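Local coordinates for ubiquitin-conjugating enzyme E2-21 kDa (Pichia angusta, PDB 5NL8), which catalyses ubiquitin attachment to other proteins as an E2 conjugating enzyme of peroxisome biogenesis, probably through a thioester-linked ubiquitin, at residues Glu7-Lys12 and Asn72-Pro77; Lys19-Thr22 and Ile28-Thr31; Val113-Gly118 and His176-Lys181. All blocks are in the same frame, centred on the assembly; numbering follows the deposited sequence.

Interaction 1 of 3, residues Glu7-Lys12 and Asn72-Pro77; sequences EKRLLK and NYPLDP
Arg9 reaches from the helix across to Tyr73 and Pro74, which are joined by a cis peptide bond within the YP-x-x-PP sequence known from the E2 family. Its CG stands anti to the backbone N (chi1 -169°), and the chain runs on extended, carrying the guanidinium over the proline. Pro74 CG sits 3.5 Å above the centre of one guanidinium face. NH1 comes within 3.3 Å of Tyr73 CE2, with the guanidinium and ring planes 65° apart, so the two groups are steeply inclined rather than stacked. The tyrosine ring is itself topped by Pro74 CB, 3.8 Å over its centre. Leu10 CD2 approaches the ring obliquely, 3.8 Å from Tyr73 CE2, the atom NH1 also meets. Glu13 ties both polar ends together: it forms a salt bridge with Arg9 NH1 and a hydrogen bond with Tyr73 OH. With an alanine here in place of Arg9 the guanidinium would be gone, which would probably leave Pro74 less covered and Glu13 without its charged mate. The contact thus pins the first turns of helix 6-21 to the loop joining strands 62-68 and 79-82, while Trp129 bonds to the Pro74 carbonyl from the loop following helix 122-126.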
loop_
_atom_site.group_PDB
_atom_site.type_symbol
_atom_site.label_atom_id
_atom_site.label_comp_id
_atom_site.label_asym_id
_atom_site.label_seq_id
_atom_site.Cartn_x
_atom_site.Cartn_y
_atom_site.Cartn_z
ATOM N N GLU A 7 -20.047 3.439 11.026
ATOM C CA GLU A 7 -19.520 4.734 10.617
ATOM C C GLU A 7 -18.825 5.421 11.785
ATOM O O GLU A 7 -17.808 6.096 11.609
ATOM C CB GLU A 7 -20.638 5.626 10.075
ATOM C CG GLU A 7 -21.098 5.263 8.669
ATOM C CD GLU A 7 -22.266 6.108 8.204
ATOM O OE1 GLU A 7 -23.393 5.887 8.695
ATOM O OE2 GLU A 7 -22.059 6.994 7.347
ATOM N N LYS A 8 -19.377 5.243 12.981
ATOM C CA LYS A 8 -18.797 5.820 14.184
ATOM C C LYS A 8 -17.427 5.212 14.456
ATOM O O LYS A 8 -16.468 5.919 14.774
ATOM C CB LYS A 8 -19.728 5.609 15.379
ATOM C CG LYS A 8 -19.653 6.702 16.425
ATOM C CD LYS A 8 -20.580 6.408 17.590
ATOM C CE LYS A 8 -19.851 6.493 18.921
ATOM N NZ LYS A 8 -18.688 5.564 18.989
ATOM N N ARG A 9 -17.346 3.894 14.317
ATOM C CA ARG A 9 -16.089 3.167 14.485
ATOM C C ARG A 9 -15.044 3.621 13.470
ATOM O O ARG A 9 -13.908 3.940 13.830
ATOM C CB ARG A 9 -16.321 1.661 14.352
ATOM C CG ARG A 9 -15.136 0.814 14.774
ATOM C CD ARG A 9 -15.453 -0.668 14.667
ATOM N NE ARG A 9 -14.486 -1.489 15.392
ATOM C CZ ARG A 9 -13.383 -2.000 14.854
ATOM N NH1 ARG A 9 -13.099 -1.775 13.579
ATOM N NH2 ARG A 9 -12.562 -2.736 15.591
ATOM N N LEU A 10 -15.445 3.652 12.200
ATOM C CA LEU A 10 -14.560 4.073 11.118
ATOM C C LEU A 10 -14.035 5.486 11.345
ATOM O O LEU A 10 -12.844 5.761 11.153
ATOM C CB LEU A 10 -15.285 3.989 9.773
ATOM C CG LEU A 10 -15.445 2.581 9.199
ATOM C CD1 LEU A 10 -16.579 2.535 8.189
ATOM C CD2 LEU A 10 -14.143 2.113 8.568
ATOM N N LEU A 11 -14.930 6.376 11.764
ATOM C CA LEU A 11 -14.543 7.746 12.058
ATOM C C LEU A 11 -13.533 7.785 13.199
ATOM O O LEU A 11 -12.511 8.464 13.104
ATOM C CB LEU A 11 -15.766 8.595 12.403
ATOM C CG LEU A 11 -15.454 10.030 12.838
ATOM C CD1 LEU A 11 -14.792 10.809 11.713
ATOM C CD2 LEU A 11 -16.715 10.737 13.312
ATOM N N LYS A 12 -13.815 7.044 14.267
ATOM C CA LYS A 12 -12.925 7.023 15.424
ATOM C C LYS A 12 -11.527 6.555 15.030
ATOM O O LYS A 12 -10.528 7.156 15.424
ATOM C CB LYS A 12 -13.488 6.126 16.526
ATOM C CG LYS A 12 -12.798 6.297 17.869
ATOM C CD LYS A 12 -13.605 5.671 18.993
ATOM C CE LYS A 12 -15.025 6.210 19.014
ATOM N NZ LYS A 12 -15.129 7.452 19.824
ATOM N N ASN A 72 -20.370 -5.239 6.680
ATOM C CA ASN A 72 -20.376 -5.927 7.964
ATOM C C ASN A 72 -19.107 -5.674 8.774
ATOM O O ASN A 72 -18.838 -6.372 9.750
ATOM C CB ASN A 72 -20.572 -7.432 7.755
ATOM C CG ASN A 72 -19.437 -8.064 6.973
ATOM O OD1 ASN A 72 -18.843 -7.433 6.097
ATOM N ND2 ASN A 72 -19.127 -9.317 7.288
ATOM N N TYR A 73 -18.331 -4.677 8.357
ATOM C CA TYR A 73 -17.108 -4.291 9.056
ATOM C C TYR A 73 -17.392 -4.044 10.537
ATOM O O TYR A 73 -18.395 -3.419 10.874
ATOM C CB TYR A 73 -16.509 -3.042 8.403
ATOM C CG TYR A 73 -15.181 -2.605 8.973
ATOM C CD1 TYR A 73 -13.995 -3.173 8.529
ATOM C CD2 TYR A 73 -15.112 -1.615 9.944
ATOM C CE1 TYR A 73 -12.777 -2.777 9.044
ATOM C CE2 TYR A 73 -13.896 -1.210 10.466
ATOM C CZ TYR A 73 -12.732 -1.795 10.011
ATOM O OH TYR A 73 -11.520 -1.397 10.525
ATOM N N PRO A 74 -16.513 -4.530 11.431
ATOM C CA PRO A 74 -15.253 -5.235 11.171
ATOM C C PRO A 74 -15.343 -6.760 11.235
ATOM O O PRO A 74 -14.368 -7.395 11.638
ATOM C CB PRO A 74 -14.359 -4.728 12.296
ATOM C CG PRO A 74 -15.308 -4.621 13.448
ATOM C CD PRO A 74 -16.659 -4.229 12.866
ATOM N N LEU A 75 -16.479 -7.340 10.858
ATOM C CA LEU A 75 -16.604 -8.795 10.845
ATOM C C LEU A 75 -15.787 -9.380 9.703
ATOM O O LEU A 75 -15.338 -10.524 9.764
ATOM C CB LEU A 75 -18.067 -9.223 10.726
ATOM C CG LEU A 75 -18.820 -9.493 12.032
ATOM C CD1 LEU A 75 -18.718 -8.314 12.994
ATOM C CD2 LEU A 75 -20.275 -9.833 11.750
ATOM N N ASP A 76 -15.604 -8.583 8.657
ATOM C CA ASP A 76 -14.769 -8.966 7.528
ATOM C C ASP A 76 -13.739 -7.876 7.251
ATOM O O ASP A 76 -13.994 -6.701 7.509
ATOM C CB ASP A 76 -15.627 -9.238 6.291
ATOM C CG ASP A 76 -16.103 -10.674 6.221
ATOM O OD1 ASP A 76 -15.352 -11.570 6.661
ATOM O OD2 ASP A 76 -17.227 -10.909 5.731
ATOM N N PRO A 77 -12.564 -8.267 6.738
ATOM C CA PRO A 77 -11.470 -7.322 6.492
ATOM C C PRO A 77 -11.720 -6.415 5.291
ATOM O O PRO A 77 -12.523 -6.756 4.424
ATOM C CB PRO A 77 -10.272 -8.241 6.234
ATOM C CG PRO A 77 -10.877 -9.482 5.681
ATOM C CD PRO A 77 -12.178 -9.652 6.412
#

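Interaction 2 of 3, residues Lys19-Thr22 and Ile28-Thr31; sequences KELT and IHDT
Glu20 and Ile28 bring the backbones closest, with CA atoms 6.4 Å apart, where the chain folds back on the end of helix 6-21; Thr22, at phi/psi -82°/68°, is the first residue to leave helical geometry. The apolar half of the contact rests on Ile28. Its CG1 branch is anti to the backbone N, which sets CG2 between N and the carbonyl carbon and turns that methyl onto the helix. There CG2 lies 3.7 Å from Glu20 CB, and CD1 of the same isoleucine touches that CB as well, so the glutamate contributes its aliphatic base here. Leu21 begins by heading away from the loop, yet its branch swings back until CD2 is 4.4 Å from Ile28 CG2 and 4.2 Å from His29 CE1. The histidine supplies the polar half. Its ring presents an edge to the helix terminus, and Leu21 O lies near the ring plane at 3.2 Å from His29 CE1. NE2 of the same ring is hydrogen-bonded to Glu23 O, in the turn between the two segments, while Ser26 OG bonds to Glu20 O. Ile28 O accepts from Thr31 N at 3.1 Å, closing the next turn. Ile28 also touches Gln136 of helix 135-147. Chemically, the isoleucine seals the joint by van der Waals contact, while the C-H and N-H edge of the imidazole, partly positive even if the ring is neutral, probably offsets the negative carbonyl end of the helix.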
loop_
_atom_site.group_PDB
_atom_site.type_symbol
_atom_site.label_atom_id
_atom_site.label_comp_id
_atom_site.label_asym_id
_atom_site.label_seq_id
_atom_site.Cartn_x
_atom_site.Cartn_y
_atom_site.Cartn_z
ATOM N N LYS A 19 -4.507 11.916 14.384
ATOM C CA LYS A 19 -3.854 12.452 15.575
ATOM C C LYS A 19 -2.379 12.068 15.610
ATOM O O LYS A 19 -1.510 12.909 15.849
ATOM C CB LYS A 19 -4.563 11.956 16.840
ATOM C CG LYS A 19 -3.655 11.751 18.051
ATOM C CD LYS A 19 -3.219 13.066 18.684
ATOM C CE LYS A 19 -2.395 12.819 19.943
ATOM N NZ LYS A 19 -1.129 13.604 19.953
ATOM N N GLU A 20 -2.108 10.791 15.364
ATOM C CA GLU A 20 -0.747 10.279 15.385
ATOM C C GLU A 20 0.078 10.864 14.248
ATOM O O GLU A 20 1.285 11.054 14.384
ATOM C CB GLU A 20 -0.754 8.751 15.302
ATOM C CG GLU A 20 -1.571 8.077 16.395
ATOM C CD GLU A 20 -0.884 8.111 17.748
ATOM O OE1 GLU A 20 0.328 7.811 17.810
ATOM O OE2 GLU A 20 -1.555 8.439 18.751
ATOM N N LEU A 21 -0.576 11.159 13.130
ATOM C CA LEU A 21 0.133 11.658 11.954
ATOM C C LEU A 21 0.637 13.103 12.083
ATOM O O LEU A 21 1.770 13.396 11.717
ATOM C CB LEU A 21 -0.755 11.540 10.716
ATOM C CG LEU A 21 -0.772 10.170 10.032
ATOM C CD1 LEU A 21 -1.743 10.174 8.862
ATOM C CD2 LEU A 21 0.627 9.771 9.575
ATOM N N THR A 22 -0.200 14.002 12.586
ATOM C CA THR A 22 0.158 15.417 12.661
ATOM C C THR A 22 1.017 15.713 13.872
ATOM O O THR A 22 0.586 16.444 14.773
ATOM C CB THR A 22 -1.089 16.310 12.732
ATOM O OG1 THR A 22 -2.004 15.757 13.684
ATOM C CG2 THR A 22 -1.781 16.392 11.375
ATOM N N ILE A 28 3.926 5.879 15.028
ATOM C CA ILE A 28 3.336 5.581 13.721
ATOM C C ILE A 28 4.227 5.972 12.530
ATOM O O ILE A 28 4.114 5.389 11.452
ATOM C CB ILE A 28 1.957 6.277 13.555
ATOM C CG1 ILE A 28 1.139 5.582 12.461
ATOM C CG2 ILE A 28 2.120 7.767 13.248
ATOM C CD1 ILE A 28 -0.254 6.138 12.281
ATOM N N HIS A 29 5.124 6.934 12.729
ATOM C CA HIS A 29 5.976 7.408 11.639
ATOM C C HIS A 29 6.994 6.364 11.185
ATOM O O HIS A 29 7.493 6.424 10.056
ATOM C CB HIS A 29 6.699 8.692 12.044
ATOM C CG HIS A 29 5.813 9.893 12.079
ATOM N ND1 HIS A 29 4.542 9.897 11.539
ATOM C CD2 HIS A 29 6.011 11.131 12.581
ATOM C CE1 HIS A 29 3.999 11.084 11.713
ATOM N NE2 HIS A 29 4.869 11.856 12.343
ATOM N N ASP A 30 7.299 5.408 12.057
ATOM C CA ASP A 30 8.255 4.374 11.696
ATOM C C ASP A 30 7.548 3.091 11.258
ATOM O O ASP A 30 8.201 2.096 10.926
ATOM C CB ASP A 30 9.208 4.090 12.854
ATOM C CG ASP A 30 9.906 5.342 13.362
ATOM O OD1 ASP A 30 10.475 6.074 12.531
ATOM O OD2 ASP A 30 9.910 5.583 14.591
ATOM N N THR A 31 6.218 3.132 11.225
ATOM C CA THR A 31 5.430 2.014 10.724
ATOM C C THR A 31 5.298 2.084 9.205
ATOM O O THR A 31 5.087 1.066 8.551
ATOM C CB THR A 31 4.025 1.983 11.341
ATOM O OG1 THR A 31 3.249 3.077 10.837
ATOM C CG2 THR A 31 4.095 2.061 12.861
#

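Interaction 3 of 3, residues Val113-Gly118 and His176-Lys181; sequences VNFKTG and HYYIAK
An offset edge-to-face aromatic pair, Phe115 against Tyr178, links the Asx turn of a loop leading toward Cys121, the predicted thioester cysteine, to helix 168-181. The contact itself lies away from that cysteine. The ring centroids are 5.4 Å apart and the planes meet at 71°, which makes the pairing close to T-shaped. Phe115 supplies the edge: CZ comes to 3.5 Å from Tyr178 CE1, and its neighbour CE1 stands 3.9 Å above the tyrosine plane, displaced toward the rim. The phenylalanine gets there because CG is anti to the backbone N (chi1 -174°), sending the ring straight out from the loop. Tyr178 holds its CG beside the backbone N instead and turns one face to the phenylalanine; Tyr177 CD2 lies over the opposite face, also near the rim, so the ring is sandwiched between two aromatic edges. Lys107 touches both Phe115 and Tyr178. The base of the loop is fixed by Asn114, whose OD1 accepts two backbone N-H groups. Lys116 N approaches in the carbonyl plane at 2.9 Å from Asn114 OD1, whereas Thr117 N comes from above that plane at 3.1 Å from the same oxygen. Gly118 N donates to Asn114 O at 2.7 Å, and the positive phi of Gly118 (91°) is one that favours glycine. Across the two segments the union is dispersive and weakly electrostatic, partly positive ring hydrogens of Phe115 facing the tyrosine pi cloud, and the loop braced by Asn114 probably helps to aim the phenylalanine.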
loop_
_atom_site.group_PDB
_atom_site.type_symbol
_atom_site.label_atom_id
_atom_site.label_comp_id
_atom_site.label_asym_id
_atom_site.label_seq_id
_atom_site.Cartn_x
_atom_site.Cartn_y
_atom_site.Cartn_z
ATOM N N VAL A 113 0.980 -9.247 -5.507
ATOM C CA VAL A 113 0.216 -8.159 -6.111
ATOM C C VAL A 113 0.012 -8.356 -7.615
ATOM O O VAL A 113 0.959 -8.652 -8.344
ATOM C CB VAL A 113 0.909 -6.789 -5.877
ATOM C CG1 VAL A 113 0.181 -5.674 -6.619
ATOM C CG2 VAL A 113 0.991 -6.473 -4.390
ATOM N N ASN A 114 -1.230 -8.196 -8.068
ATOM C CA ASN A 114 -1.550 -8.188 -9.494
ATOM C C ASN A 114 -0.936 -6.964 -10.167
ATOM O O ASN A 114 -1.326 -5.833 -9.883
ATOM C CB ASN A 114 -3.071 -8.213 -9.696
ATOM C CG ASN A 114 -3.478 -8.413 -11.153
ATOM O OD1 ASN A 114 -2.994 -7.728 -12.053
ATOM N ND2 ASN A 114 -4.381 -9.359 -11.385
ATOM N N PHE A 115 0.022 -7.194 -11.062
ATOM C CA PHE A 115 0.785 -6.098 -11.654
ATOM C C PHE A 115 -0.079 -5.147 -12.483
ATOM O O PHE A 115 0.242 -3.966 -12.614
ATOM C CB PHE A 115 1.924 -6.649 -12.518
ATOM C CG PHE A 115 2.849 -5.589 -13.054
ATOM C CD1 PHE A 115 3.920 -5.136 -12.299
ATOM C CD2 PHE A 115 2.642 -5.043 -14.309
ATOM C CE1 PHE A 115 4.771 -4.159 -12.790
ATOM C CE2 PHE A 115 3.489 -4.068 -14.806
ATOM C CZ PHE A 115 4.556 -3.627 -14.047
ATOM N N LYS A 116 -1.177 -5.653 -13.037
ATOM C CA LYS A 116 -2.021 -4.824 -13.894
ATOM C C LYS A 116 -3.058 -4.022 -13.097
ATOM O O LYS A 116 -3.220 -2.819 -13.325
ATOM C CB LYS A 116 -2.722 -5.682 -14.949
ATOM C CG LYS A 116 -3.887 -4.982 -15.628
ATOM C CD LYS A 116 -4.524 -5.844 -16.709
ATOM C CE LYS A 116 -5.978 -6.152 -16.388
ATOM N NZ LYS A 116 -6.881 -5.849 -17.532
ATOM N N THR A 117 -3.740 -4.684 -12.160
ATOM C CA THR A 117 -4.851 -4.071 -11.428
ATOM C C THR A 117 -4.429 -3.507 -10.075
ATOM O O THR A 117 -5.083 -2.612 -9.536
ATOM C CB THR A 117 -5.987 -5.081 -11.185
ATOM O OG1 THR A 117 -5.550 -6.080 -10.254
ATOM C CG2 THR A 117 -6.410 -5.749 -12.495
ATOM N N GLY A 118 -3.353 -4.055 -9.518
ATOM C CA GLY A 118 -2.846 -3.608 -8.236
ATOM C C GLY A 118 -3.428 -4.373 -7.063
ATOM O O GLY A 118 -3.081 -4.115 -5.908
ATOM N N HIS A 176 13.920 -1.559 -8.054
ATOM C CA HIS A 176 14.640 -0.305 -8.273
ATOM C C HIS A 176 14.324 0.293 -9.645
ATOM O O HIS A 176 14.146 1.508 -9.773
ATOM C CB HIS A 176 16.154 -0.515 -8.132
ATOM C CG HIS A 176 16.615 -0.684 -6.719
ATOM N ND1 HIS A 176 17.890 -1.112 -6.395
ATOM C CD2 HIS A 176 15.982 -0.484 -5.539
ATOM C CE1 HIS A 176 18.014 -1.166 -5.084
ATOM N NE2 HIS A 176 16.871 -0.791 -4.538
ATOM N N TYR A 177 14.255 -0.560 -10.664
ATOM C CA TYR A 177 13.927 -0.106 -12.015
ATOM C C TYR A 177 12.559 0.562 -12.068
ATOM O O TYR A 177 12.415 1.674 -12.596
ATOM C CB TYR A 177 13.969 -1.270 -13.004
ATOM C CG TYR A 177 13.480 -0.912 -14.396
ATOM C CD1 TYR A 177 14.262 -0.149 -15.256
ATOM C CD2 TYR A 177 12.238 -1.344 -14.849
ATOM C CE1 TYR A 177 13.821 0.176 -16.530
ATOM C CE2 TYR A 177 11.788 -1.022 -16.123
ATOM C CZ TYR A 177 12.585 -0.262 -16.957
ATOM O OH TYR A 177 12.145 0.060 -18.221
ATOM N N TYR A 178 11.546 -0.106 -11.525
ATOM C CA TYR A 178 10.210 0.479 -11.588
ATOM C C TYR A 178 10.103 1.743 -10.728
ATOM O O TYR A 178 9.428 2.696 -11.115
ATOM C CB TYR A 178 9.150 -0.555 -11.199
ATOM C CG TYR A 178 8.868 -1.514 -12.334
ATOM C CD1 TYR A 178 7.961 -1.188 -13.337
ATOM C CD2 TYR A 178 9.537 -2.731 -12.425
ATOM C CE1 TYR A 178 7.718 -2.053 -14.391
ATOM C CE2 TYR A 178 9.298 -3.601 -13.473
ATOM C CZ TYR A 178 8.389 -3.257 -14.452
ATOM O OH TYR A 178 8.154 -4.124 -15.490
ATOM N N ILE A 179 10.791 1.770 -9.589
ATOM C CA ILE A 179 10.827 2.976 -8.760
ATOM C C ILE A 179 11.449 4.152 -9.518
ATOM O O ILE A 179 10.948 5.274 -9.479
ATOM C CB ILE A 179 11.619 2.748 -7.453
ATOM C CG1 ILE A 179 10.854 1.816 -6.516
ATOM C CG2 ILE A 179 11.891 4.070 -6.744
ATOM C CD1 ILE A 179 11.561 1.562 -5.209
ATOM N N ALA A 180 12.538 3.882 -10.225
ATOM C CA ALA A 180 13.273 4.935 -10.912
ATOM C C ALA A 180 12.566 5.429 -12.172
ATOM O O ALA A 180 12.705 6.594 -12.546
ATOM C CB ALA A 180 14.670 4.453 -11.253
ATOM N N LYS A 181 11.808 4.557 -12.831
ATOM C CA LYS A 181 11.246 4.926 -14.129
ATOM C C LYS A 181 9.762 5.300 -14.131
ATOM O O LYS A 181 9.305 6.015 -15.027
ATOM C CB LYS A 181 11.476 3.794 -15.130
ATOM C CG LYS A 181 12.827 3.867 -15.816
ATOM C CD LYS A 181 13.059 5.259 -16.386
ATOM C CE LYS A 181 14.252 5.293 -17.322
ATOM N NZ LYS A 181 14.482 6.662 -17.861
#

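Interactions 1 and 2 share helix 6-21, one near its start and the other at its end, with centres about 21 Å apart. Along the chain, interaction 2 falls wholly between the two segments of interaction 1, while interaction 3 begins only after both are complete. Its centre lies about 30 Å from that of interaction 1 and about 26 Å from that of interaction 2, across the centre of the chain from both. None of the three touches another. Interaction 2 closes the turn after helix 6-21, on the way into the four-stranded antiparallel sheet, whereas interactions 1 and 3 tie helices 6-21 and 168-181, the first and last of the UBC fold, to loops distant in sequence.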